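PDB 2RK0: Glyoxalase/Bleomycin resistance protein/dioxygenase domain from Frankia sp., which is of unknown function but belongs to the glyoxalase/bleomycin resistance protein/dioxygenase superfamily, whose members commonly use such domains to bind metals or small ligands. Local coordinates for residues L11-L16 against I53-H58; C20-E25 against R115-I120; I26-E31 against V46-L51. All coordinates share one frame; numbering follows the deposited sequence.

Interaction 1: L11-L16 against I53-H58; sequences LTVRDL and IVLREH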
ATOM      1  N   LEU A  11      -4.062   4.139  -5.596  1.00 18.60           N
ATOM      2  CA  LEU A  11      -5.111   4.446  -4.635  1.00 16.36           C
ATOM      3  C   LEU A  11      -6.385   4.920  -5.312  1.00 17.79           C
ATOM      4  O   LEU A  11      -6.341   5.651  -6.300  1.00 18.30           O
ATOM      5  CB  LEU A  11      -4.646   5.541  -3.670  1.00 15.50           C
ATOM      6  CG  LEU A  11      -3.366   5.285  -2.870  1.00 15.75           C
ATOM      7  CD1 LEU A  11      -3.125   6.464  -1.936  1.00 15.23           C
ATOM      8  CD2 LEU A  11      -3.487   3.986  -2.067  1.00 11.29           C
ATOM      9  N   THR A  12      -7.520   4.488  -4.781  1.00 16.80           N
ATOM     10  CA  THR A  12      -8.808   4.906  -5.302  1.00 17.40           C
ATOM     11  C   THR A  12      -9.224   6.145  -4.515  1.00 16.70           C
ATOM     12  O   THR A  12      -9.237   6.129  -3.278  1.00 16.77           O
ATOM     13  CB  THR A  12      -9.866   3.806  -5.122  1.00 18.64           C
ATOM     14  OG1 THR A  12      -9.614   2.747  -6.057  1.00 19.15           O
ATOM     15  CG2 THR A  12     -11.272   4.377  -5.343  1.00 18.79           C
ATOM     16  N   VAL A  13      -9.539   7.214  -5.235  1.00 17.00           N
ATOM     17  CA  VAL A  13      -9.940   8.473  -4.611  1.00 19.73           C
ATOM     18  C   VAL A  13     -11.244   8.994  -5.207  1.00 20.69           C
ATOM     19  O   VAL A  13     -11.539   8.755  -6.374  1.00 19.77           O
ATOM     20  CB  VAL A  13      -8.839   9.549  -4.784  1.00 19.12           C
ATOM     21  CG1 VAL A  13      -7.569   9.086  -4.079  1.00 18.76           C
ATOM     22  CG2 VAL A  13      -8.571   9.801  -6.264  1.00 18.21           C
ATOM     23  N   ARG A  14     -12.018   9.706  -4.397  1.00 21.32           N
ATOM     24  CA  ARG A  14     -13.302  10.237  -4.847  1.00 23.43           C
ATOM     25  C   ARG A  14     -13.152  11.351  -5.881  1.00 22.21           C
ATOM     26  O   ARG A  14     -13.867  11.384  -6.880  1.00 22.93           O
ATOM     27  CB  ARG A  14     -14.104  10.752  -3.646  1.00 23.61           C
ATOM     28  CG  ARG A  14     -15.495  11.258  -3.997  1.00 26.08           C
ATOM     29  CD  ARG A  14     -16.341  11.418  -2.738  1.00 28.93           C
ATOM     30  NE  ARG A  14     -17.758  11.604  -3.043  1.00 30.27           N
ATOM     31  CZ  ARG A  14     -18.295  12.744  -3.466  1.00 32.20           C
ATOM     32  NH1 ARG A  14     -17.531  13.820  -3.637  1.00 29.02           N
ATOM     33  NH2 ARG A  14     -19.598  12.808  -3.713  1.00 31.82           N
ATOM     34  N   ASP A  15     -12.214  12.257  -5.634  1.00 22.31           N
ATOM     35  CA  ASP A  15     -11.973  13.367  -6.539  1.00 23.18           C
ATOM     36  C   ASP A  15     -10.490  13.462  -6.899  1.00 22.11           C
ATOM     37  O   ASP A  15      -9.661  13.868  -6.080  1.00 22.43           O
ATOM     38  CB  ASP A  15     -12.440  14.671  -5.894  1.00 24.65           C
ATOM     39  CG  ASP A  15     -12.387  15.842  -6.855  1.00 25.52           C
ATOM     40  OD1 ASP A  15     -11.314  16.082  -7.442  1.00 25.81           O
ATOM     41  OD2 ASP A  15     -13.417  16.521  -7.022  1.00 28.44           O
ATOM     42  N   LEU A  16     -10.167  13.094  -8.134  1.00 21.97           N
ATOM     43  CA  LEU A  16      -8.791  13.106  -8.614  1.00 22.28           C
ATOM     44  C   LEU A  16      -8.041  14.420  -8.393  1.00 24.40           C
ATOM     45  O   LEU A  16      -6.943  14.428  -7.827  1.00 22.65           O
ATOM     46  CB  LEU A  16      -8.750  12.743 -10.100  1.00 20.93           C
ATOM     47  CG  LEU A  16      -7.343  12.667 -10.703  1.00 20.06           C
ATOM     48  CD1 LEU A  16      -6.503  11.665  -9.926  1.00 19.04           C
ATOM     49  CD2 LEU A  16      -7.433  12.273 -12.170  1.00 21.12           C
ATOM     50  N   ILE A  53       3.121   6.596  -6.895  1.00 21.19           N
ATOM     51  CA  ILE A  53       1.759   6.518  -6.405  1.00 21.16           C
ATOM     52  C   ILE A  53       0.813   6.979  -7.498  1.00 20.63           C
ATOM     53  O   ILE A  53       0.946   8.085  -8.035  1.00 19.51           O
ATOM     54  CB  ILE A  53       1.530   7.402  -5.167  1.00 21.34           C
ATOM     55  CG1 ILE A  53       2.342   6.866  -3.994  1.00 21.07           C
ATOM     56  CG2 ILE A  53       0.042   7.418  -4.809  1.00 20.86           C
ATOM     57  CD1 ILE A  53       2.177   7.665  -2.742  1.00 26.78           C
ATOM     58  N   VAL A  54      -0.140   6.119  -7.831  1.00 18.82           N
ATOM     59  CA  VAL A  54      -1.115   6.447  -8.852  1.00 19.74           C
ATOM     60  C   VAL A  54      -2.441   6.717  -8.154  1.00 19.35           C
ATOM     61  O   VAL A  54      -2.898   5.911  -7.346  1.00 17.95           O
ATOM     62  CB  VAL A  54      -1.301   5.286  -9.855  1.00 19.72           C
ATOM     63  CG1 VAL A  54      -2.261   5.710 -10.961  1.00 19.77           C
ATOM     64  CG2 VAL A  54       0.060   4.873 -10.443  1.00 19.09           C
ATOM     65  N   LEU A  55      -3.031   7.874  -8.444  1.00 18.92           N
ATOM     66  CA  LEU A  55      -4.317   8.257  -7.870  1.00 18.94           C
ATOM     67  C   LEU A  55      -5.348   7.898  -8.928  1.00 20.90           C
ATOM     68  O   LEU A  55      -5.174   8.213 -10.105  1.00 19.55           O
ATOM     69  CB  LEU A  55      -4.340   9.759  -7.571  1.00 18.99           C
ATOM     70  CG  LEU A  55      -3.209  10.228  -6.645  1.00 19.51           C
ATOM     71  CD1 LEU A  55      -3.284  11.729  -6.401  1.00 18.63           C
ATOM     72  CD2 LEU A  55      -3.305   9.483  -5.331  1.00 19.12           C
ATOM     73  N   ARG A  56      -6.424   7.236  -8.520  1.00 21.67           N
ATOM     74  CA  ARG A  56      -7.425   6.819  -9.489  1.00 23.20           C
ATOM     75  C   ARG A  56      -8.869   7.100  -9.065  1.00 23.19           C
ATOM     76  O   ARG A  56      -9.314   6.681  -7.995  1.00 20.35           O
ATOM     77  CB  ARG A  56      -7.227   5.327  -9.771  1.00 25.71           C
ATOM     78  CG  ARG A  56      -7.975   4.793 -10.972  1.00 31.78           C
ATOM     79  CD  ARG A  56      -7.474   3.397 -11.325  1.00 34.29           C
ATOM     80  NE  ARG A  56      -6.105   3.422 -11.834  1.00 36.67           N
ATOM     81  CZ  ARG A  56      -5.784   3.643 -13.107  1.00 38.57           C
ATOM     82  NH1 ARG A  56      -6.733   3.852 -14.011  1.00 40.50           N
ATOM     83  NH2 ARG A  56      -4.515   3.664 -13.479  1.00 37.35           N
ATOM     84  N   GLU A  57      -9.592   7.817  -9.917  1.00 23.19           N
ATOM     85  CA  GLU A  57     -10.987   8.135  -9.645  1.00 24.93           C
ATOM     86  C   GLU A  57     -11.859   7.268 -10.543  1.00 25.45           C
ATOM     87  O   GLU A  57     -11.716   7.299 -11.763  1.00 26.08           O
ATOM     88  CB  GLU A  57     -11.283   9.603  -9.934  1.00 24.61           C
ATOM     89  CG  GLU A  57     -12.636  10.054  -9.404  1.00 28.57           C
ATOM     90  CD  GLU A  57     -13.020  11.447  -9.871  1.00 30.02           C
ATOM     91  OE1 GLU A  57     -12.122  12.311  -9.978  1.00 30.21           O
ATOM     92  OE2 GLU A  57     -14.222  11.680 -10.115  1.00 31.22           O
ATOM     93  N   HIS A  58     -12.755   6.497  -9.930  1.00 23.70           N
ATOM     94  CA  HIS A  58     -13.668   5.616 -10.651  1.00 24.78           C
ATOM     95  C   HIS A  58     -14.972   6.351 -10.973  1.00 24.86           C
ATOM     96  O   HIS A  58     -15.586   6.948 -10.089  1.00 23.02           O
ATOM     97  CB  HIS A  58     -13.958   4.376  -9.795  1.00 24.03           C
ATOM     98  CG  HIS A  58     -12.762   3.499  -9.578  1.00 24.90           C
ATOM     99  ND1 HIS A  58     -12.550   2.340 -10.293  1.00 23.90           N
ATOM    100  CD2 HIS A  58     -11.696   3.633  -8.754  1.00 24.28           C
ATOM    101  CE1 HIS A  58     -11.405   1.799  -9.920  1.00 22.93           C
ATOM    102  NE2 HIS A  58     -10.868   2.563  -8.988  1.00 24.73           N
TER
HETATM  103  O   HOH W   1     -13.528   7.175  -7.180  1.00 18.23           O
HETATM  104  O   HOH W   2     -15.438   8.855  -7.277  1.00 28.90           O
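The His-58 ring meets Thr-12 at its edge. Thr-12 OG1 lies near the ring plane, 3.2 Å from His-58 NE2. The methyl CG2 of Thr-12 touches His-58 CD2 at 3.5 Å, and the two side chains cross at about a right angle. Both polar ends have partners on the second subunit: Thr-12 OG1 bonds Glu-68 O of that chain, and His-58 NE2 bonds its Asp-74. The Glu-57 carboxylate is approached from above its plane. There Leu-16 N gives a nearly straight hydrogen bond to Glu-57 OE1, 2.8 Å long. With CG anti to the backbone N (chi1 -168°) and the chain extended beyond it, OE1 reaches the amide. On the face of the sheet that bears Leu-55, Leu-16 CD1 packs on Leu-55 CB at 3.7 Å. Backbone bonds hold the strands. Leu-11 N donates to Val-54 O at 2.7 Å, and Arg-56 N to Leu-11 O. Val-13 N then bonds Arg-56 O. Beyond them a water links Val-13 O to His-58 N. This is a parallel pairing of the first and fourth strands of a beta-alpha-beta-beta-beta module, the repeating unit of the glyoxalase fold.

Interaction 2: C20-E25 against R115-I120; sequences CRWYTE and RDADNI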
ATOM      1  N   CYS A  20      -4.728  15.070  -6.075  1.00 21.22           N
ATOM      2  CA  CYS A  20      -3.464  15.469  -6.675  1.00 20.62           C
ATOM      3  C   CYS A  20      -2.892  16.638  -5.899  1.00 20.46           C
ATOM      4  O   CYS A  20      -1.713  16.649  -5.565  1.00 20.68           O
ATOM      5  CB  CYS A  20      -3.663  15.868  -8.136  1.00 22.32           C
ATOM      6  SG  CYS A  20      -3.988  14.475  -9.229  1.00 23.72           S
ATOM      7  N   ARG A  21      -3.731  17.628  -5.620  1.00 21.10           N
ATOM      8  CA  ARG A  21      -3.283  18.787  -4.866  1.00 22.26           C
ATOM      9  C   ARG A  21      -2.881  18.397  -3.439  1.00 20.93           C
ATOM     10  O   ARG A  21      -1.889  18.896  -2.907  1.00 20.08           O
ATOM     11  CB  ARG A  21      -4.383  19.848  -4.823  1.00 25.41           C
ATOM     12  CG  ARG A  21      -4.555  20.621  -6.124  1.00 28.72           C
ATOM     13  CD  ARG A  21      -5.491  21.806  -5.918  1.00 34.36           C
ATOM     14  NE  ARG A  21      -6.897  21.415  -5.916  1.00 37.72           N
ATOM     15  CZ  ARG A  21      -7.610  21.200  -7.018  1.00 40.79           C
ATOM     16  NH1 ARG A  21      -7.048  21.342  -8.213  1.00 42.12           N
ATOM     17  NH2 ARG A  21      -8.884  20.841  -6.926  1.00 42.10           N
ATOM     18  N   TRP A  22      -3.642  17.496  -2.827  1.00 19.38           N
ATOM     19  CA  TRP A  22      -3.338  17.075  -1.468  1.00 17.85           C
ATOM     20  C   TRP A  22      -1.978  16.382  -1.401  1.00 17.22           C
ATOM     21  O   TRP A  22      -1.134  16.724  -0.578  1.00 17.29           O
ATOM     22  CB  TRP A  22      -4.404  16.113  -0.942  1.00 20.54           C
ATOM     23  CG  TRP A  22      -4.296  15.888   0.542  1.00 20.29           C
ATOM     24  CD1 TRP A  22      -4.927  16.599   1.522  1.00 20.72           C
ATOM     25  CD2 TRP A  22      -3.463  14.931   1.215  1.00 18.93           C
ATOM     26  NE1 TRP A  22      -4.540  16.148   2.760  1.00 19.43           N
ATOM     27  CE2 TRP A  22      -3.644  15.126   2.603  1.00 19.08           C
ATOM     28  CE3 TRP A  22      -2.582  13.927   0.781  1.00 18.80           C
ATOM     29  CZ2 TRP A  22      -2.978  14.355   3.564  1.00 16.52           C
ATOM     30  CZ3 TRP A  22      -1.921  13.162   1.740  1.00 18.21           C
ATOM     31  CH2 TRP A  22      -2.125  13.383   3.114  1.00 15.40           C
ATOM     32  N   TYR A  23      -1.768  15.398  -2.264  1.00 16.81           N
ATOM     33  CA  TYR A  23      -0.506  14.689  -2.242  1.00 16.64           C
ATOM     34  C   TYR A  23       0.676  15.583  -2.612  1.00 18.26           C
ATOM     35  O   TYR A  23       1.759  15.463  -2.038  1.00 18.56           O
ATOM     36  CB  TYR A  23      -0.574  13.461  -3.156  1.00 14.97           C
ATOM     37  CG  TYR A  23      -1.253  12.291  -2.481  1.00 15.14           C
ATOM     38  CD1 TYR A  23      -2.645  12.191  -2.430  1.00 14.95           C
ATOM     39  CD2 TYR A  23      -0.500  11.342  -1.796  1.00 15.91           C
ATOM     40  CE1 TYR A  23      -3.269  11.166  -1.697  1.00 16.69           C
ATOM     41  CE2 TYR A  23      -1.106  10.327  -1.066  1.00 16.56           C
ATOM     42  CZ  TYR A  23      -2.484  10.242  -1.014  1.00 16.79           C
ATOM     43  OH  TYR A  23      -3.061   9.249  -0.251  1.00 18.70           O
ATOM     44  N   THR A  24       0.461  16.492  -3.556  1.00 18.64           N
ATOM     45  CA  THR A  24       1.520  17.399  -3.988  1.00 20.92           C
ATOM     46  C   THR A  24       1.951  18.271  -2.822  1.00 22.50           C
ATOM     47  O   THR A  24       3.138  18.368  -2.500  1.00 23.56           O
ATOM     48  CB  THR A  24       1.039  18.307  -5.144  1.00 20.87           C
ATOM     49  OG1 THR A  24       0.685  17.488  -6.267  1.00 20.32           O
ATOM     50  CG2 THR A  24       2.142  19.293  -5.565  1.00 20.07           C
ATOM     51  N   GLU A  25       0.967  18.887  -2.182  1.00 23.53           N
ATOM     52  CA  GLU A  25       1.191  19.781  -1.054  1.00 25.19           C
ATOM     53  C   GLU A  25       1.754  19.124   0.208  1.00 24.77           C
ATOM     54  O   GLU A  25       2.651  19.673   0.855  1.00 22.97           O
ATOM     55  CB  GLU A  25      -0.124  20.483  -0.712  1.00 27.42           C
ATOM     56  CG  GLU A  25      -0.011  21.544   0.362  1.00 34.17           C
ATOM     57  CD  GLU A  25      -1.310  22.319   0.533  1.00 37.33           C
ATOM     58  OE1 GLU A  25      -1.829  22.821  -0.487  1.00 39.50           O
ATOM     59  OE2 GLU A  25      -1.802  22.425   1.680  1.00 38.56           O
ATOM     60  N   ARG A 115      -4.296  11.157   7.705  1.00 17.55           N
ATOM     61  CA  ARG A 115      -5.234  10.719   6.679  1.00 17.89           C
ATOM     62  C   ARG A 115      -5.182  11.649   5.480  1.00 17.98           C
ATOM     63  O   ARG A 115      -4.893  12.830   5.625  1.00 17.54           O
ATOM     64  CB  ARG A 115      -6.658  10.735   7.233  1.00 18.58           C
ATOM     65  CG  ARG A 115      -6.838   9.984   8.528  1.00 20.75           C
ATOM     66  CD  ARG A 115      -6.882   8.502   8.294  1.00 23.36           C
ATOM     67  NE  ARG A 115      -7.159   7.781   9.530  1.00 25.08           N
ATOM     68  CZ  ARG A 115      -7.995   6.751   9.617  1.00 26.76           C
ATOM     69  NH1 ARG A 115      -8.635   6.332   8.531  1.00 24.97           N
ATOM     70  NH2 ARG A 115      -8.185   6.139  10.782  1.00 24.15           N
ATOM     71  N   ASP A 116      -5.467  11.126   4.295  1.00 16.46           N
ATOM     72  CA  ASP A 116      -5.463  11.990   3.131  1.00 17.33           C
ATOM     73  C   ASP A 116      -6.869  12.536   2.942  1.00 16.05           C
ATOM     74  O   ASP A 116      -7.736  12.323   3.794  1.00 15.37           O
ATOM     75  CB  ASP A 116      -4.970  11.245   1.885  1.00 16.93           C
ATOM     76  CG  ASP A 116      -5.961  10.214   1.361  1.00 19.89           C
ATOM     77  OD1 ASP A 116      -7.060  10.026   1.937  1.00 16.41           O
ATOM     78  OD2 ASP A 116      -5.613   9.588   0.342  1.00 16.93           O
ATOM     79  N   ALA A 117      -7.094  13.238   1.838  1.00 15.86           N
ATOM     80  CA  ALA A 117      -8.397  13.837   1.559  1.00 16.49           C
ATOM     81  C   ALA A 117      -9.567  12.848   1.584  1.00 18.17           C
ATOM     82  O   ALA A 117     -10.705  13.241   1.824  1.00 18.48           O
ATOM     83  CB  ALA A 117      -8.349  14.561   0.224  1.00 17.06           C
ATOM     84  N   ASP A 118      -9.287  11.570   1.337  1.00 18.63           N
ATOM     85  CA  ASP A 118     -10.328  10.543   1.360  1.00 19.44           C
ATOM     86  C   ASP A 118     -10.312   9.741   2.661  1.00 18.91           C
ATOM     87  O   ASP A 118     -10.936   8.685   2.768  1.00 18.29           O
ATOM     88  CB  ASP A 118     -10.154   9.608   0.165  1.00 22.04           C
ATOM     89  CG  ASP A 118     -10.633  10.232  -1.123  1.00 24.73           C
ATOM     90  OD1 ASP A 118     -11.836  10.110  -1.417  1.00 26.82           O
ATOM     91  OD2 ASP A 118      -9.818  10.862  -1.827  1.00 28.38           O
ATOM     92  N   ASN A 119      -9.589  10.250   3.650  1.00 18.58           N
ATOM     93  CA  ASN A 119      -9.489   9.591   4.943  1.00 19.09           C
ATOM     94  C   ASN A 119      -8.706   8.286   4.890  1.00 17.66           C
ATOM     95  O   ASN A 119      -8.781   7.472   5.808  1.00 19.18           O
ATOM     96  CB  ASN A 119     -10.877   9.309   5.511  1.00 20.46           C
ATOM     97  CG  ASN A 119     -10.951   9.580   6.986  1.00 25.39           C
ATOM     98  OD1 ASN A 119     -11.497   8.783   7.757  1.00 28.59           O
ATOM     99  ND2 ASN A 119     -10.404  10.717   7.398  1.00 26.98           N
ATOM    100  N   ILE A 120      -7.964   8.072   3.814  1.00 16.67           N
ATOM    101  CA  ILE A 120      -7.170   6.855   3.711  1.00 17.03           C
ATOM    102  C   ILE A 120      -6.082   6.938   4.784  1.00 17.03           C
ATOM    103  O   ILE A 120      -5.439   7.981   4.947  1.00 16.56           O
ATOM    104  CB  ILE A 120      -6.549   6.736   2.312  1.00 16.94           C
ATOM    105  CG1 ILE A 120      -7.679   6.627   1.278  1.00 16.50           C
ATOM    106  CG2 ILE A 120      -5.579   5.549   2.264  1.00 15.05           C
ATOM    107  CD1 ILE A 120      -7.211   6.570  -0.170  1.00 15.07           C
TER
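Asp-116 presses its backbone CA onto one face of the Trp-22 indole. This is a CH-pi contact, with CA 3.6 Å from the centroid of the six-membered ring. Ala-117 N lies over the same face, and Asp-116 CB is 3.6 Å from Trp-22 CZ3. The closest approach to the indole is oblique, Arg-115 O to Trp-22 CZ2 at 3.2 Å. Next to it Tyr-23 OH donates a short hydrogen bond of 2.6 Å to Asp-116 OD2. The phenol comes in on the anti side of the carboxylate, 22° out of its plane, and the two flat groups stand nearly upright to each other. Asp-116 CG sits between its own backbone N and carbonyl carbon (chi1 71°), which folds the carboxylate back over its own loop. There OD1 accepts from Asp-118 N at 2.8 Å in an Asx turn, and also from Ile-120 N. The two amides reach it from opposite faces of the carboxylate plane. Both oxygens are therefore gripped, which should fix the rotation of the group. The rim is looser. Exposed Ala-117 has its CB 4.2 Å from Trp-22 CD1. Arg-115 CB points away from the helix, and NH1 bonds Asn-119 O in the guanidinium plane. The contact sets helix 16-27 on the turn between strands 109-115 and 121-127. Helix 83-96 also packs on Trp-22, through Leu-93, and Trp-29 borders Tyr-23.

Interaction 3: I26-E31 against V46-L51; sequences ILDWKE and VLPGGL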
ATOM      1  N   ILE A  26       1.225  17.955   0.558  1.00 22.96           N
ATOM      2  CA  ILE A  26       1.658  17.247   1.761  1.00 20.80           C
ATOM      3  C   ILE A  26       2.913  16.389   1.624  1.00 19.40           C
ATOM      4  O   ILE A  26       3.813  16.477   2.447  1.00 19.06           O
ATOM      5  CB  ILE A  26       0.536  16.327   2.296  1.00 23.10           C
ATOM      6  CG1 ILE A  26      -0.745  17.138   2.530  1.00 23.02           C
ATOM      7  CG2 ILE A  26       1.007  15.618   3.569  1.00 19.18           C
ATOM      8  CD1 ILE A  26      -0.584  18.292   3.512  1.00 25.29           C
ATOM      9  N   LEU A  27       2.969  15.556   0.592  1.00 19.83           N
ATOM     10  CA  LEU A  27       4.107  14.658   0.427  1.00 21.33           C
ATOM     11  C   LEU A  27       5.043  14.996  -0.723  1.00 22.64           C
ATOM     12  O   LEU A  27       5.918  14.201  -1.060  1.00 22.40           O
ATOM     13  CB  LEU A  27       3.599  13.222   0.259  1.00 20.53           C
ATOM     14  CG  LEU A  27       2.649  12.711   1.344  1.00 21.20           C
ATOM     15  CD1 LEU A  27       2.068  11.365   0.926  1.00 22.97           C
ATOM     16  CD2 LEU A  27       3.386  12.595   2.669  1.00 20.01           C
ATOM     17  N   ASP A  28       4.874  16.173  -1.316  1.00 21.92           N
ATOM     18  CA  ASP A  28       5.721  16.570  -2.437  1.00 22.98           C
ATOM     19  C   ASP A  28       5.601  15.575  -3.569  1.00 21.88           C
ATOM     20  O   ASP A  28       6.548  15.348  -4.320  1.00 19.62           O
ATOM     21  CB  ASP A  28       7.188  16.677  -2.020  1.00 26.74           C
ATOM     22  CG  ASP A  28       7.434  17.833  -1.083  1.00 28.42           C
ATOM     23  OD1 ASP A  28       6.939  18.935  -1.388  1.00 28.53           O
ATOM     24  OD2 ASP A  28       8.119  17.633  -0.059  1.00 32.29           O
ATOM     25  N   TRP A  29       4.430  14.959  -3.666  1.00 21.53           N
ATOM     26  CA  TRP A  29       4.143  14.018  -4.741  1.00 21.28           C
ATOM     27  C   TRP A  29       4.250  14.861  -6.002  1.00 21.18           C
ATOM     28  O   TRP A  29       3.769  15.986  -6.024  1.00 19.50           O
ATOM     29  CB  TRP A  29       2.708  13.508  -4.590  1.00 20.95           C
ATOM     30  CG  TRP A  29       2.197  12.622  -5.697  1.00 21.45           C
ATOM     31  CD1 TRP A  29       2.440  11.285  -5.863  1.00 20.58           C
ATOM     32  CD2 TRP A  29       1.260  12.988  -6.719  1.00 21.09           C
ATOM     33  NE1 TRP A  29       1.702  10.796  -6.913  1.00 20.47           N
ATOM     34  CE2 TRP A  29       0.969  11.817  -7.455  1.00 20.50           C
ATOM     35  CE3 TRP A  29       0.635  14.188  -7.078  1.00 21.49           C
ATOM     36  CZ2 TRP A  29       0.071  11.812  -8.533  1.00 20.92           C
ATOM     37  CZ3 TRP A  29      -0.256  14.182  -8.148  1.00 22.01           C
ATOM     38  CH2 TRP A  29      -0.529  12.998  -8.862  1.00 21.91           C
ATOM     39  N   LYS A  30       4.884  14.334  -7.043  1.00 24.78           N
ATOM     40  CA  LYS A  30       5.005  15.075  -8.293  1.00 25.58           C
ATOM     41  C   LYS A  30       4.321  14.318  -9.417  1.00 25.92           C
ATOM     42  O   LYS A  30       4.725  13.213  -9.767  1.00 25.09           O
ATOM     43  CB  LYS A  30       6.468  15.300  -8.669  1.00 27.77           C
ATOM     44  CG  LYS A  30       6.618  15.997 -10.021  1.00 29.52           C
ATOM     45  CD  LYS A  30       8.066  16.097 -10.465  1.00 33.57           C
ATOM     46  CE  LYS A  30       8.161  16.723 -11.857  1.00 35.17           C
ATOM     47  NZ  LYS A  30       9.558  16.775 -12.370  1.00 36.45           N
ATOM     48  N   GLU A  31       3.294  14.931  -9.991  1.00 26.27           N
ATOM     49  CA  GLU A  31       2.539  14.322 -11.077  1.00 26.72           C
ATOM     50  C   GLU A  31       3.387  14.226 -12.343  1.00 27.65           C
ATOM     51  O   GLU A  31       3.981  15.214 -12.769  1.00 24.89           O
ATOM     52  CB  GLU A  31       1.290  15.156 -11.359  1.00 26.54           C
ATOM     53  CG  GLU A  31       0.317  14.523 -12.333  1.00 29.72           C
ATOM     54  CD  GLU A  31      -0.839  15.450 -12.700  1.00 32.51           C
ATOM     55  OE1 GLU A  31      -1.470  16.016 -11.782  1.00 32.64           O
ATOM     56  OE2 GLU A  31      -1.115  15.602 -13.908  1.00 32.67           O
ATOM     57  N   VAL A  46       5.286  10.636  -8.514  1.00 21.71           N
ATOM     58  CA  VAL A  46       6.314   9.993  -7.712  1.00 22.49           C
ATOM     59  C   VAL A  46       6.608  10.840  -6.490  1.00 22.67           C
ATOM     60  O   VAL A  46       6.526  12.069  -6.538  1.00 21.92           O
ATOM     61  CB  VAL A  46       7.622   9.803  -8.507  1.00 24.78           C
ATOM     62  CG1 VAL A  46       8.609   9.001  -7.681  1.00 25.04           C
ATOM     63  CG2 VAL A  46       7.338   9.096  -9.821  1.00 26.11           C
ATOM     64  N   LEU A  47       6.940  10.178  -5.390  1.00 23.04           N
ATOM     65  CA  LEU A  47       7.255  10.866  -4.145  1.00 24.62           C
ATOM     66  C   LEU A  47       8.759  10.988  -3.988  1.00 26.34           C
ATOM     67  O   LEU A  47       9.521  10.293  -4.659  1.00 27.62           O
ATOM     68  CB  LEU A  47       6.745  10.067  -2.943  1.00 23.84           C
ATOM     69  CG  LEU A  47       5.273   9.683  -2.827  1.00 24.63           C
ATOM     70  CD1 LEU A  47       5.121   8.785  -1.622  1.00 26.15           C
ATOM     71  CD2 LEU A  47       4.401  10.915  -2.692  1.00 25.57           C
ATOM     72  N   PRO A  48       9.207  11.899  -3.118  1.00 27.65           N
ATOM     73  CA  PRO A  48      10.653  12.006  -2.937  1.00 28.96           C
ATOM     74  C   PRO A  48      11.051  10.610  -2.443  1.00 31.42           C
ATOM     75  O   PRO A  48      10.288   9.970  -1.709  1.00 31.55           O
ATOM     76  CB  PRO A  48      10.778  13.061  -1.849  1.00 28.88           C
ATOM     77  CG  PRO A  48       9.616  13.983  -2.162  1.00 28.66           C
ATOM     78  CD  PRO A  48       8.496  13.011  -2.458  1.00 26.43           C
ATOM     79  N   GLY A  49      12.218  10.126  -2.851  1.00 30.99           N
ATOM     80  CA  GLY A  49      12.632   8.803  -2.433  1.00 31.41           C
ATOM     81  C   GLY A  49      12.361   7.788  -3.525  1.00 30.89           C
ATOM     82  O   GLY A  49      12.900   6.684  -3.497  1.00 32.76           O
ATOM     83  N   GLY A  50      11.505   8.147  -4.481  1.00 30.01           N
ATOM     84  CA  GLY A  50      11.223   7.249  -5.594  1.00 28.81           C
ATOM     85  C   GLY A  50       9.913   6.475  -5.668  1.00 28.33           C
ATOM     86  O   GLY A  50       9.587   5.939  -6.730  1.00 26.72           O
ATOM     87  N   LEU A  51       9.156   6.404  -4.576  1.00 26.10           N
ATOM     88  CA  LEU A  51       7.898   5.652  -4.601  1.00 25.40           C
ATOM     89  C   LEU A  51       6.859   6.226  -5.550  1.00 23.55           C
ATOM     90  O   LEU A  51       6.525   7.412  -5.485  1.00 23.19           O
ATOM     91  CB  LEU A  51       7.281   5.553  -3.202  1.00 26.08           C
ATOM     92  CG  LEU A  51       5.936   4.809  -3.177  1.00 27.95           C
ATOM     93  CD1 LEU A  51       6.108   3.384  -3.681  1.00 26.13           C
ATOM     94  CD2 LEU A  51       5.375   4.806  -1.770  1.00 27.16           C
TER
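Two backbone hydrogen bonds join Lys-30 to Val-46. Lys-30 N donates to Val-46 O at 2.8 Å, and Val-46 N returns a bond to Lys-30 O. They make a hydrogen-bonded antiparallel pair. A long, bent CA-H...O contact from Trp-29 CA to Val-46 O accompanies it. The pair belongs to the mixed sheet of the beta-alpha-beta-beta-beta module, where the chain after helix 16-27 enters strand 30-36 alongside strand 40-46. A type II turn from Leu-47 to Gly-50 then carries the chain into strand 52-58, closed by the bond from Gly-50 N to Leu-47 O. Apolar contacts centre on Leu-47 CD2. This methyl lies at the edge of the Trp-29 indole, in its plane, and is 3.6 Å from Trp-29 CB. It also meets Leu-27 CB at 3.8 Å. Leu-47 CG is anti to the carbonyl carbon (chi1 -57°), and with chi2 at 174° the branch brings CD2 to Trp-29. Pro-48 packs on Leu-27 and Asp-28. Its CD is 3.2 Å from Leu-27 O, and its CG touches Asp-28 CB. The polar ends find partners beyond the two segments: Asp-28 OD2 forms a salt bridge with Arg-92, and Trp-29 NE1 donates to Ile-53 O.

Overall arrangement
From the N terminus, strand 6-12 leads into helix 16-27, then strands 30-36, 40-46 and 52-58. Interaction 1 closes the loop from 11-16 to 53-58, joining an outermost strand, 6-12, to the last strand of this sheet in sequence. Interaction 3, between 26-31 and 46-51, lies wholly within that loop and ties the segment joining helix 16-27 to strand 30-36 to the turn before strand 52-58. Interaction 2 starts inside the loop of interaction 1 and ends far beyond it, so the two cross. It also encloses interaction 3, and brings the helix to the loop before strand 121-127 of the second sheet. Trp-29 touches all three contacts, and Asp-118 meets Arg-14 between interactions 1 and 2.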